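Local structure of transcriptional regulator (NtrC family) (3DZD) at residues A[315-329]-A[351-365]. The protein probably activates sigma54-dependent transcription as a response regulator of the NtrC family, using an AAA+ ATPase domain that binds adenine nucleotides. Numbering follows the deposited sequence.
Sequences FLKKFAKEYKKNCFE and KNLIERAVILCEGEV. With ADP (adenosine-5'-diphosphate), chain C.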
ATOM      1  N   PHE A 315       7.153  21.641 -11.835  1.00 41.64           N
ATOM      2  CA  PHE A 315       8.269  20.702 -11.751  1.00 44.30           C
ATOM      3  C   PHE A 315       9.501  21.371 -11.137  1.00 46.57           C
ATOM      4  O   PHE A 315      10.201  20.777 -10.322  1.00 46.37           O
ATOM      5  CB  PHE A 315       8.591  20.092 -13.127  1.00 37.58           C
ATOM      6  CG  PHE A 315       7.540  19.128 -13.628  1.00 37.50           C
ATOM      7  CD1 PHE A 315       7.133  18.049 -12.847  1.00 38.83           C
ATOM      8  CD2 PHE A 315       6.950  19.302 -14.875  1.00 37.47           C
ATOM      9  CE1 PHE A 315       6.152  17.167 -13.297  1.00 43.06           C
ATOM     10  CE2 PHE A 315       5.986  18.418 -15.339  1.00 37.33           C
ATOM     11  CZ  PHE A 315       5.578  17.355 -14.552  1.00 37.15           C
ATOM     12  N   LEU A 316       9.754  22.611 -11.535  1.00 38.16           N
ATOM     13  CA  LEU A 316      10.886  23.368 -11.020  1.00 40.67           C
ATOM     14  C   LEU A 316      10.810  23.491  -9.500  1.00 49.92           C
ATOM     15  O   LEU A 316      11.818  23.355  -8.816  1.00 50.21           O
ATOM     16  CB  LEU A 316      10.928  24.755 -11.656  1.00 40.29           C
ATOM     17  CG  LEU A 316      12.054  25.677 -11.190  1.00 52.18           C
ATOM     18  CD1 LEU A 316      13.405  25.142 -11.648  1.00 42.21           C
ATOM     19  CD2 LEU A 316      11.829  27.096 -11.698  1.00 50.45           C
ATOM     20  N   LYS A 317       9.616  23.745  -8.973  1.00 51.35           N
ATOM     21  CA  LYS A 317       9.442  23.840  -7.532  1.00 51.91           C
ATOM     22  C   LYS A 317       9.634  22.489  -6.876  1.00 57.21           C
ATOM     23  O   LYS A 317      10.387  22.357  -5.919  1.00 63.90           O
ATOM     24  CB  LYS A 317       8.063  24.388  -7.171  1.00 57.99           C
ATOM     25  CG  LYS A 317       8.019  25.894  -7.005  1.00 71.68           C
ATOM     26  CD  LYS A 317       8.531  26.597  -8.253  1.00 74.54           C
ATOM     27  CE  LYS A 317       8.147  28.066  -8.256  1.00 86.21           C
ATOM     28  NZ  LYS A 317       8.666  28.762  -7.044  1.00 86.60           N
ATOM     29  N   LYS A 318       8.945  21.484  -7.396  1.00 48.87           N
ATOM     30  CA  LYS A 318       8.971  20.163  -6.798  1.00 47.79           C
ATOM     31  C   LYS A 318      10.386  19.593  -6.699  1.00 53.32           C
ATOM     32  O   LYS A 318      10.739  18.957  -5.699  1.00 53.94           O
ATOM     33  CB  LYS A 318       8.058  19.218  -7.576  1.00 48.40           C
ATOM     34  CG  LYS A 318       8.266  17.755  -7.273  1.00 51.94           C
ATOM     35  CD  LYS A 318       7.045  16.945  -7.686  1.00 65.13           C
ATOM     36  CE  LYS A 318       7.470  15.598  -8.237  1.00 73.33           C
ATOM     37  NZ  LYS A 318       8.480  15.799  -9.319  1.00 62.43           N
ATOM     38  N   PHE A 319      11.192  19.828  -7.730  1.00 42.78           N
ATOM     39  CA  PHE A 319      12.547  19.299  -7.764  1.00 49.44           C
ATOM     40  C   PHE A 319      13.515  20.153  -6.948  1.00 50.99           C
ATOM     41  O   PHE A 319      14.286  19.620  -6.154  1.00 54.06           O
ATOM     42  CB  PHE A 319      13.045  19.128  -9.205  1.00 40.10           C
ATOM     43  CG  PHE A 319      12.320  18.063  -9.965  1.00 37.34           C
ATOM     44  CD1 PHE A 319      12.094  16.820  -9.392  1.00 43.05           C
ATOM     45  CD2 PHE A 319      11.847  18.302 -11.253  1.00 37.35           C
ATOM     46  CE1 PHE A 319      11.414  15.830 -10.087  1.00 36.86           C
ATOM     47  CE2 PHE A 319      11.175  17.322 -11.955  1.00 37.11           C
ATOM     48  CZ  PHE A 319      10.953  16.090 -11.374  1.00 39.49           C
ATOM     49  N   ALA A 320      13.467  21.470  -7.142  1.00 38.20           N
ATOM     50  CA  ALA A 320      14.316  22.387  -6.386  1.00 42.28           C
ATOM     51  C   ALA A 320      14.154  22.181  -4.878  1.00 52.31           C
ATOM     52  O   ALA A 320      15.123  22.246  -4.119  1.00 52.55           O
ATOM     53  CB  ALA A 320      14.020  23.837  -6.766  1.00 46.48           C
ATOM     54  N   LYS A 321      12.925  21.926  -4.453  1.00 70.79           N
ATOM     55  CA  LYS A 321      12.650  21.646  -3.057  1.00 75.65           C
ATOM     56  C   LYS A 321      13.269  20.303  -2.688  1.00 79.79           C
ATOM     57  O   LYS A 321      13.921  20.163  -1.649  1.00 81.37           O
ATOM     58  CB  LYS A 321      11.136  21.615  -2.815  1.00 79.23           C
ATOM     59  CG  LYS A 321      10.698  22.028  -1.412  1.00 92.92           C
ATOM     60  CD  LYS A 321      10.759  23.540  -1.223  1.00 99.14           C
ATOM     61  CE  LYS A 321      10.277  23.970   0.166  1.00107.40           C
ATOM     62  NZ  LYS A 321      11.295  23.768   1.240  1.00104.70           N
ATOM     63  N   GLU A 322      13.080  19.322  -3.562  1.00 62.68           N
ATOM     64  CA  GLU A 322      13.455  17.946  -3.262  1.00 58.75           C
ATOM     65  C   GLU A 322      14.954  17.657  -3.397  1.00 56.54           C
ATOM     66  O   GLU A 322      15.480  16.780  -2.720  1.00 54.75           O
ATOM     67  CB  GLU A 322      12.643  16.983  -4.124  1.00 49.20           C
ATOM     68  CG  GLU A 322      13.042  15.536  -3.982  1.00 54.67           C
ATOM     69  CD  GLU A 322      12.354  14.652  -5.009  1.00 67.14           C
ATOM     70  OE1 GLU A 322      12.709  13.452  -5.095  1.00 73.46           O
ATOM     71  OE2 GLU A 322      11.463  15.164  -5.734  1.00 60.41           O
ATOM     72  N   TYR A 323      15.638  18.393  -4.264  1.00 57.18           N
ATOM     73  CA  TYR A 323      17.083  18.235  -4.430  1.00 53.67           C
ATOM     74  C   TYR A 323      17.839  19.390  -3.766  1.00 60.68           C
ATOM     75  O   TYR A 323      18.945  19.756  -4.185  1.00 54.94           O
ATOM     76  CB  TYR A 323      17.466  18.148  -5.917  1.00 51.85           C
ATOM     77  CG  TYR A 323      16.746  17.066  -6.696  1.00 43.55           C
ATOM     78  CD1 TYR A 323      16.120  16.017  -6.040  1.00 41.22           C
ATOM     79  CD2 TYR A 323      16.724  17.079  -8.089  1.00 37.57           C
ATOM     80  CE1 TYR A 323      15.463  15.025  -6.737  1.00 42.00           C
ATOM     81  CE2 TYR A 323      16.066  16.083  -8.806  1.00 37.27           C
ATOM     82  CZ  TYR A 323      15.431  15.061  -8.120  1.00 40.80           C
ATOM     83  OH  TYR A 323      14.778  14.056  -8.801  1.00 36.89           O
ATOM     84  N   LYS A 324      17.222  19.972  -2.739  1.00 55.96           N
ATOM     85  CA  LYS A 324      17.802  21.097  -2.015  1.00 54.36           C
ATOM     86  C   LYS A 324      18.514  22.101  -2.920  1.00 53.58           C
ATOM     87  O   LYS A 324      19.665  22.436  -2.672  1.00 59.61           O
ATOM     88  CB  LYS A 324      18.784  20.597  -0.946  1.00 65.47           C
ATOM     89  CG  LYS A 324      18.240  19.481  -0.047  1.00 69.44           C
ATOM     90  CD  LYS A 324      19.314  18.937   0.889  1.00 72.39           C
ATOM     91  CE  LYS A 324      19.961  20.058   1.701  1.00 79.50           C
ATOM     92  NZ  LYS A 324      21.041  19.575   2.619  1.00 81.81           N
ATOM     93  N   LYS A 325      17.848  22.585  -3.962  1.00 60.39           N
ATOM     94  CA  LYS A 325      18.463  23.610  -4.805  1.00 64.00           C
ATOM     95  C   LYS A 325      17.811  24.977  -4.599  1.00 69.55           C
ATOM     96  O   LYS A 325      16.715  25.076  -4.049  1.00 69.14           O
ATOM     97  CB  LYS A 325      18.447  23.212  -6.288  1.00 58.93           C
ATOM     98  CG  LYS A 325      19.182  21.910  -6.613  1.00 55.26           C
ATOM     99  CD  LYS A 325      20.577  21.879  -6.001  1.00 51.98           C
ATOM    100  CE  LYS A 325      21.419  20.744  -6.567  1.00 44.23           C
ATOM    101  NZ  LYS A 325      21.934  21.117  -7.915  1.00 49.30           N
ATOM    102  N   ASN A 326      18.490  26.028  -5.037  1.00101.52           N
ATOM    103  CA  ASN A 326      17.997  27.380  -4.819  1.00101.92           C
ATOM    104  C   ASN A 326      17.681  28.094  -6.131  1.00101.98           C
ATOM    105  O   ASN A 326      18.162  29.198  -6.386  1.00159.04           O
ATOM    106  CB  ASN A 326      19.002  28.182  -3.986  1.00102.40           C
ATOM    107  CG  ASN A 326      18.393  29.433  -3.371  1.00102.86           C
ATOM    108  OD1 ASN A 326      17.282  29.840  -3.721  1.00102.86           O
ATOM    109  ND2 ASN A 326      19.125  30.051  -2.449  1.00103.31           N
ATOM    110  N   CYS A 327      16.867  27.448  -6.959  1.00 85.06           N
ATOM    111  CA  CYS A 327      16.463  28.000  -8.246  1.00 89.95           C
ATOM    112  C   CYS A 327      14.960  27.852  -8.405  1.00 85.61           C
ATOM    113  O   CYS A 327      14.473  26.832  -8.895  1.00 85.98           O
ATOM    114  CB  CYS A 327      17.175  27.272  -9.382  1.00 85.87           C
ATOM    115  SG  CYS A 327      17.028  25.469  -9.291  1.00 76.61           S
ATOM    116  N   PHE A 328      14.223  28.877  -7.994  1.00 59.60           N
ATOM    117  CA  PHE A 328      12.772  28.775  -7.938  1.00 61.86           C
ATOM    118  C   PHE A 328      12.007  29.574  -8.983  1.00 62.15           C
ATOM    119  O   PHE A 328      10.791  29.429  -9.099  1.00 64.16           O
ATOM    120  CB  PHE A 328      12.268  29.094  -6.530  1.00 68.93           C
ATOM    121  CG  PHE A 328      12.539  27.998  -5.546  1.00 70.40           C
ATOM    122  CD1 PHE A 328      11.666  26.929  -5.432  1.00 63.55           C
ATOM    123  CD2 PHE A 328      13.680  28.021  -4.760  1.00 67.10           C
ATOM    124  CE1 PHE A 328      11.911  25.914  -4.543  1.00 59.47           C
ATOM    125  CE2 PHE A 328      13.934  27.005  -3.863  1.00 66.86           C
ATOM    126  CZ  PHE A 328      13.048  25.951  -3.754  1.00 66.59           C
ATOM    127  N   GLU A 329      12.698  30.402  -9.756  1.00 69.59           N
ATOM    128  CA  GLU A 329      12.005  31.128 -10.810  1.00 72.76           C
ATOM    129  C   GLU A 329      12.530  30.778 -12.191  1.00 68.57           C
ATOM    130  O   GLU A 329      13.729  30.563 -12.382  1.00 68.23           O
ATOM    131  CB  GLU A 329      12.073  32.640 -10.588  1.00 75.24           C
ATOM    132  CG  GLU A 329      13.473  33.216 -10.675  1.00 89.06           C
ATOM    133  CD  GLU A 329      13.474  34.719 -10.885  1.00 98.73           C
ATOM    134  OE1 GLU A 329      13.815  35.454  -9.932  1.00100.40           O
ATOM    135  OE2 GLU A 329      13.126  35.164 -12.002  1.00 92.66           O
ATOM    136  N   LYS A 351       9.162  17.208 -18.089  1.00 37.56           N
ATOM    137  CA  LYS A 351       9.512  16.921 -16.708  1.00 37.28           C
ATOM    138  C   LYS A 351      10.997  16.606 -16.614  1.00 37.36           C
ATOM    139  O   LYS A 351      11.727  17.194 -15.819  1.00 37.37           O
ATOM    140  CB  LYS A 351       8.697  15.745 -16.155  1.00 37.06           C
ATOM    141  CG  LYS A 351       8.853  15.581 -14.656  1.00 36.95           C
ATOM    142  CD  LYS A 351       8.205  14.312 -14.108  1.00 36.92           C
ATOM    143  CE  LYS A 351       9.016  13.080 -14.469  1.00 37.64           C
ATOM    144  NZ  LYS A 351       8.728  11.964 -13.521  1.00 48.41           N
ATOM    145  N   ASN A 352      11.431  15.671 -17.445  1.00 37.71           N
ATOM    146  CA  ASN A 352      12.809  15.266 -17.454  1.00 38.36           C
ATOM    147  C   ASN A 352      13.741  16.420 -17.794  1.00 37.96           C
ATOM    148  O   ASN A 352      14.843  16.505 -17.264  1.00 37.77           O
ATOM    149  CB  ASN A 352      13.009  14.124 -18.436  1.00 37.60           C
ATOM    150  CG  ASN A 352      14.469  13.876 -18.730  1.00 38.14           C
ATOM    151  OD1 ASN A 352      15.064  14.544 -19.568  1.00 38.46           O
ATOM    152  ND2 ASN A 352      15.053  12.915 -18.033  1.00 37.90           N
ATOM    153  N   LEU A 353      13.295  17.315 -18.668  1.00 37.88           N
ATOM    154  CA  LEU A 353      14.103  18.471 -19.032  1.00 38.19           C
ATOM    155  C   LEU A 353      14.264  19.453 -17.864  1.00 39.81           C
ATOM    156  O   LEU A 353      15.304  20.082 -17.717  1.00 41.05           O
ATOM    157  CB  LEU A 353      13.528  19.181 -20.266  1.00 38.39           C
ATOM    158  CG  LEU A 353      14.224  20.497 -20.610  1.00 42.95           C
ATOM    159  CD1 LEU A 353      14.593  20.574 -22.079  1.00 44.45           C
ATOM    160  CD2 LEU A 353      13.368  21.691 -20.221  1.00 47.26           C
ATOM    161  N   ILE A 354      13.234  19.579 -17.037  1.00 38.02           N
ATOM    162  CA  ILE A 354      13.267  20.517 -15.920  1.00 38.06           C
ATOM    163  C   ILE A 354      14.050  19.901 -14.777  1.00 40.62           C
ATOM    164  O   ILE A 354      14.701  20.608 -14.010  1.00 40.63           O
ATOM    165  CB  ILE A 354      11.850  20.859 -15.404  1.00 40.57           C
ATOM    166  CG1 ILE A 354      11.048  21.618 -16.464  1.00 41.47           C
ATOM    167  CG2 ILE A 354      11.923  21.690 -14.140  1.00 38.10           C
ATOM    168  CD1 ILE A 354      11.636  22.963 -16.832  1.00 38.55           C
ATOM    169  N   GLU A 355      13.981  18.579 -14.666  1.00 37.70           N
ATOM    170  CA  GLU A 355      14.651  17.892 -13.574  1.00 42.29           C
ATOM    171  C   GLU A 355      16.139  17.997 -13.817  1.00 39.26           C
ATOM    172  O   GLU A 355      16.935  18.136 -12.884  1.00 39.07           O
ATOM    173  CB  GLU A 355      14.247  16.424 -13.510  1.00 37.28           C
ATOM    174  CG  GLU A 355      14.789  15.734 -12.269  1.00 39.66           C
ATOM    175  CD  GLU A 355      14.844  14.223 -12.390  1.00 40.31           C
ATOM    176  OE1 GLU A 355      14.657  13.697 -13.501  1.00 38.00           O
ATOM    177  OE2 GLU A 355      15.089  13.553 -11.367  1.00 43.87           O
ATOM    178  N   ARG A 356      16.491  17.926 -15.093  1.00 37.92           N
ATOM    179  CA  ARG A 356      17.865  18.070 -15.524  1.00 39.13           C
ATOM    180  C   ARG A 356      18.354  19.454 -15.122  1.00 41.62           C
ATOM    181  O   ARG A 356      19.375  19.595 -14.461  1.00 41.41           O
ATOM    182  CB  ARG A 356      17.944  17.891 -17.036  1.00 40.94           C
ATOM    183  CG  ARG A 356      19.257  18.297 -17.652  1.00 42.84           C
ATOM    184  CD  ARG A 356      20.236  17.146 -17.694  1.00 46.04           C
ATOM    185  NE  ARG A 356      21.401  17.503 -18.507  1.00 57.05           N
ATOM    186  CZ  ARG A 356      22.615  16.984 -18.358  1.00 58.65           C
ATOM    187  NH1 ARG A 356      22.851  16.073 -17.418  1.00 60.06           N
ATOM    188  NH2 ARG A 356      23.598  17.388 -19.150  1.00 52.97           N
ATOM    189  N   ALA A 357      17.597  20.472 -15.511  1.00 44.75           N
ATOM    190  CA  ALA A 357      17.936  21.849 -15.189  1.00 39.55           C
ATOM    191  C   ALA A 357      18.275  22.037 -13.709  1.00 44.20           C
ATOM    192  O   ALA A 357      19.220  22.736 -13.377  1.00 49.07           O
ATOM    193  CB  ALA A 357      16.797  22.768 -15.591  1.00 38.86           C
ATOM    194  N   VAL A 358      17.493  21.407 -12.837  1.00 39.37           N
ATOM    195  CA  VAL A 358      17.627  21.558 -11.397  1.00 43.38           C
ATOM    196  C   VAL A 358      18.840  20.804 -10.859  1.00 48.07           C
ATOM    197  O   VAL A 358      19.509  21.259  -9.928  1.00 46.51           O
ATOM    198  CB  VAL A 358      16.361  21.053 -10.672  1.00 45.76           C
ATOM    199  CG1 VAL A 358      16.532  21.137  -9.158  1.00 48.90           C
ATOM    200  CG2 VAL A 358      15.139  21.851 -11.114  1.00 44.88           C
ATOM    201  N   ILE A 359      19.109  19.644 -11.446  1.00 47.86           N
ATOM    202  CA  ILE A 359      20.257  18.831 -11.064  1.00 53.46           C
ATOM    203  C   ILE A 359      21.577  19.585 -11.292  1.00 53.26           C
ATOM    204  O   ILE A 359      22.512  19.467 -10.506  1.00 60.25           O
ATOM    205  CB  ILE A 359      20.236  17.467 -11.800  1.00 51.16           C
ATOM    206  CG1 ILE A 359      19.246  16.520 -11.108  1.00 48.22           C
ATOM    207  CG2 ILE A 359      21.625  16.860 -11.846  1.00 40.88           C
ATOM    208  CD1 ILE A 359      18.843  15.293 -11.926  1.00 39.93           C
ATOM    209  N   LEU A 360      21.621  20.380 -12.356  1.00 50.49           N
ATOM    210  CA  LEU A 360      22.762  21.235 -12.664  1.00 41.78           C
ATOM    211  C   LEU A 360      22.495  22.677 -12.246  1.00 51.00           C
ATOM    212  O   LEU A 360      22.925  23.608 -12.921  1.00 64.54           O
ATOM    213  CB  LEU A 360      22.991  21.230 -14.179  1.00 45.25           C
ATOM    214  CG  LEU A 360      22.817  19.873 -14.869  1.00 50.59           C
ATOM    215  CD1 LEU A 360      23.044  19.969 -16.395  1.00 39.41           C
ATOM    216  CD2 LEU A 360      23.749  18.835 -14.231  1.00 50.71           C
ATOM    217  N   CYS A 361      21.790  22.872 -11.144  1.00 87.28           N
ATOM    218  CA  CYS A 361      21.199  24.176 -10.863  1.00 87.49           C
ATOM    219  C   CYS A 361      22.161  25.315 -10.529  1.00 87.94           C
ATOM    220  O   CYS A 361      23.347  25.102 -10.287  1.00134.74           O
ATOM    221  CB  CYS A 361      20.174  24.049  -9.742  1.00 87.31           C
ATOM    222  SG  CYS A 361      19.010  25.406  -9.716  1.00 87.51           S
ATOM    223  N   GLU A 362      21.614  26.531 -10.524  1.00175.92           N
ATOM    224  CA  GLU A 362      22.305  27.729 -10.052  1.00176.39           C
ATOM    225  C   GLU A 362      21.390  28.516  -9.112  1.00176.52           C
ATOM    226  O   GLU A 362      20.766  27.945  -8.219  1.00335.35           O
ATOM    227  CB  GLU A 362      22.711  28.622 -11.224  1.00176.71           C
ATOM    228  CG  GLU A 362      23.878  28.105 -12.046  1.00176.76           C
ATOM    229  CD  GLU A 362      24.381  29.137 -13.041  1.00177.18           C
ATOM    230  OE1 GLU A 362      23.773  30.226 -13.128  1.00177.41           O
ATOM    231  OE2 GLU A 362      25.384  28.861 -13.734  1.00177.32           O
ATOM    232  N   GLY A 363      21.313  29.828  -9.322  1.00 86.02           N
ATOM    233  CA  GLY A 363      20.401  30.675  -8.573  1.00 86.49           C
ATOM    234  C   GLY A 363      19.040  30.795  -9.241  1.00 89.52           C
ATOM    235  O   GLY A 363      18.005  30.752  -8.575  1.00 90.11           O
ATOM    236  N   GLU A 364      19.044  30.961 -10.561  1.00157.64           N
ATOM    237  CA  GLU A 364      17.812  31.012 -11.349  1.00157.49           C
ATOM    238  C   GLU A 364      18.040  30.356 -12.708  1.00157.28           C
ATOM    239  O   GLU A 364      19.124  30.467 -13.281  1.00229.95           O
ATOM    240  CB  GLU A 364      17.333  32.453 -11.532  1.00157.96           C
ATOM    241  CG  GLU A 364      16.866  33.135 -10.252  1.00158.23           C
ATOM    242  CD  GLU A 364      17.984  33.864  -9.517  1.00158.67           C
ATOM    243  OE1 GLU A 364      19.167  33.520  -9.722  1.00158.64           O
ATOM    244  OE2 GLU A 364      17.674  34.785  -8.732  1.00159.07           O
ATOM    245  N   VAL A 365      17.018  29.682 -13.225  1.00 84.57           N
ATOM    246  CA  VAL A 365      17.186  28.858 -14.423  1.00 84.35           C
ATOM    247  C   VAL A 365      16.957  29.600 -15.743  1.00 84.61           C
ATOM    248  O   VAL A 365      15.899  30.185 -15.977  1.00145.43           O
ATOM    249  CB  VAL A 365      16.330  27.557 -14.369  1.00 83.87           C
ATOM    250  CG1 VAL A 365      16.938  26.559 -13.394  1.00 83.62           C
ATOM    251  CG2 VAL A 365      14.899  27.869 -13.984  1.00 83.82           C
TER
HETATM  252  PB  ADP C 370       1.445   8.684 -20.143  0.52 45.33           P
HETATM  253  O1B ADP C 370       0.765   7.930 -19.017  0.77 43.69           O
HETATM  254  O2B ADP C 370       2.338   7.833 -21.018  0.88 52.43           O
HETATM  255  O3B ADP C 370       0.523   9.537 -20.960  1.00 39.04           O
HETATM  256  PA  ADP C 370       2.830   9.896 -17.899  1.00 49.22           P
HETATM  257  O1A ADP C 370       1.761  10.646 -17.154  1.00 58.16           O
HETATM  258  O2A ADP C 370       3.227   8.534 -17.367  1.00 57.69           O
HETATM  259  O3A ADP C 370       2.409   9.800 -19.462  1.00 55.33           O
HETATM  260  O5' ADP C 370       4.156  10.805 -17.942  1.00 50.97           O
HETATM  261  C5' ADP C 370       4.129  12.153 -17.492  1.00 44.76           C
HETATM  262  C4' ADP C 370       5.025  12.372 -16.288  1.00 44.12           C
HETATM  263  O4' ADP C 370       4.773  13.702 -15.853  1.00 41.32           O
HETATM  264  C3' ADP C 370       4.576  11.512 -15.125  1.00 50.68           C
HETATM  265  O3' ADP C 370       5.638  11.444 -14.168  1.00 50.81           O
HETATM  266  C2' ADP C 370       3.459  12.277 -14.466  1.00 45.50           C
HETATM  267  O2' ADP C 370       3.635  12.122 -13.057  1.00 44.81           O
HETATM  268  C1' ADP C 370       3.757  13.714 -14.838  1.00 42.19           C
HETATM  269  N9  ADP C 370       2.566  14.400 -15.381  1.00 39.98           N
HETATM  270  C8  ADP C 370       1.982  14.135 -16.564  1.00 39.52           C
HETATM  271  N7  ADP C 370       0.935  14.950 -16.794  1.00 37.07           N
HETATM  272  C5  ADP C 370       0.836  15.769 -15.732  1.00 37.10           C
HETATM  273  C6  ADP C 370      -0.070  16.866 -15.331  1.00 39.84           C
HETATM  274  N6  ADP C 370      -1.091  17.256 -16.141  1.00 46.23           N
HETATM  275  N1  ADP C 370       0.164  17.465 -14.149  1.00 43.68           N
HETATM  276  C2  ADP C 370       1.182  17.080 -13.356  1.00 43.39           C
HETATM  277  N3  ADP C 370       2.039  16.087 -13.649  1.00 41.99           N
HETATM  278  C4  ADP C 370       1.916  15.408 -14.806  1.00 39.30           C
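Val358 of helix 351-359 fills a hollow lined by Leu316, Phe319 and Ala320. Its CG2 rests between Leu316 CD1 (3.8 Å) and Phe319 CB, and its CG1 reaches the backbone N of Ala320. One turn earlier, Ile354 CG2 sits 3.5 Å from Leu316 N and also touches Phe315 CB. Glu355 lays its aliphatic part over one face of the Phe319 ring; Glu355 CG is 3.8 Å from the ring centroid. The Glu355 chain is extended beyond CG, and Tyr323 OH donates a 2.6 Å hydrogen bond to Glu355 OE2, on the anti side of the carboxylate. These two helices of the AAA+ lid domain run at 39° to each other, and their Phe315 and Lys351 border the ADP pocket. There Lys351 CG lies over a face of the Phe315 ring, and the bend at chi3 (74°) lets Lys351 NZ hydrogen-bond ADP O3' (3.2 Å). An alanine in place of Phe315 would probably leave the Lys351 chain without its flat support and open a gap beside the adenine. Past the helices, Lys325 NZ hydrogen-bonds Ile359 O at 3.1 Å, from above the carbonyl plane. A disulfide, Cys327 SG to Cys361 SG, ties the two loops covalently, and Val365 CG1 packs 4.1 Å from Cys327 CB.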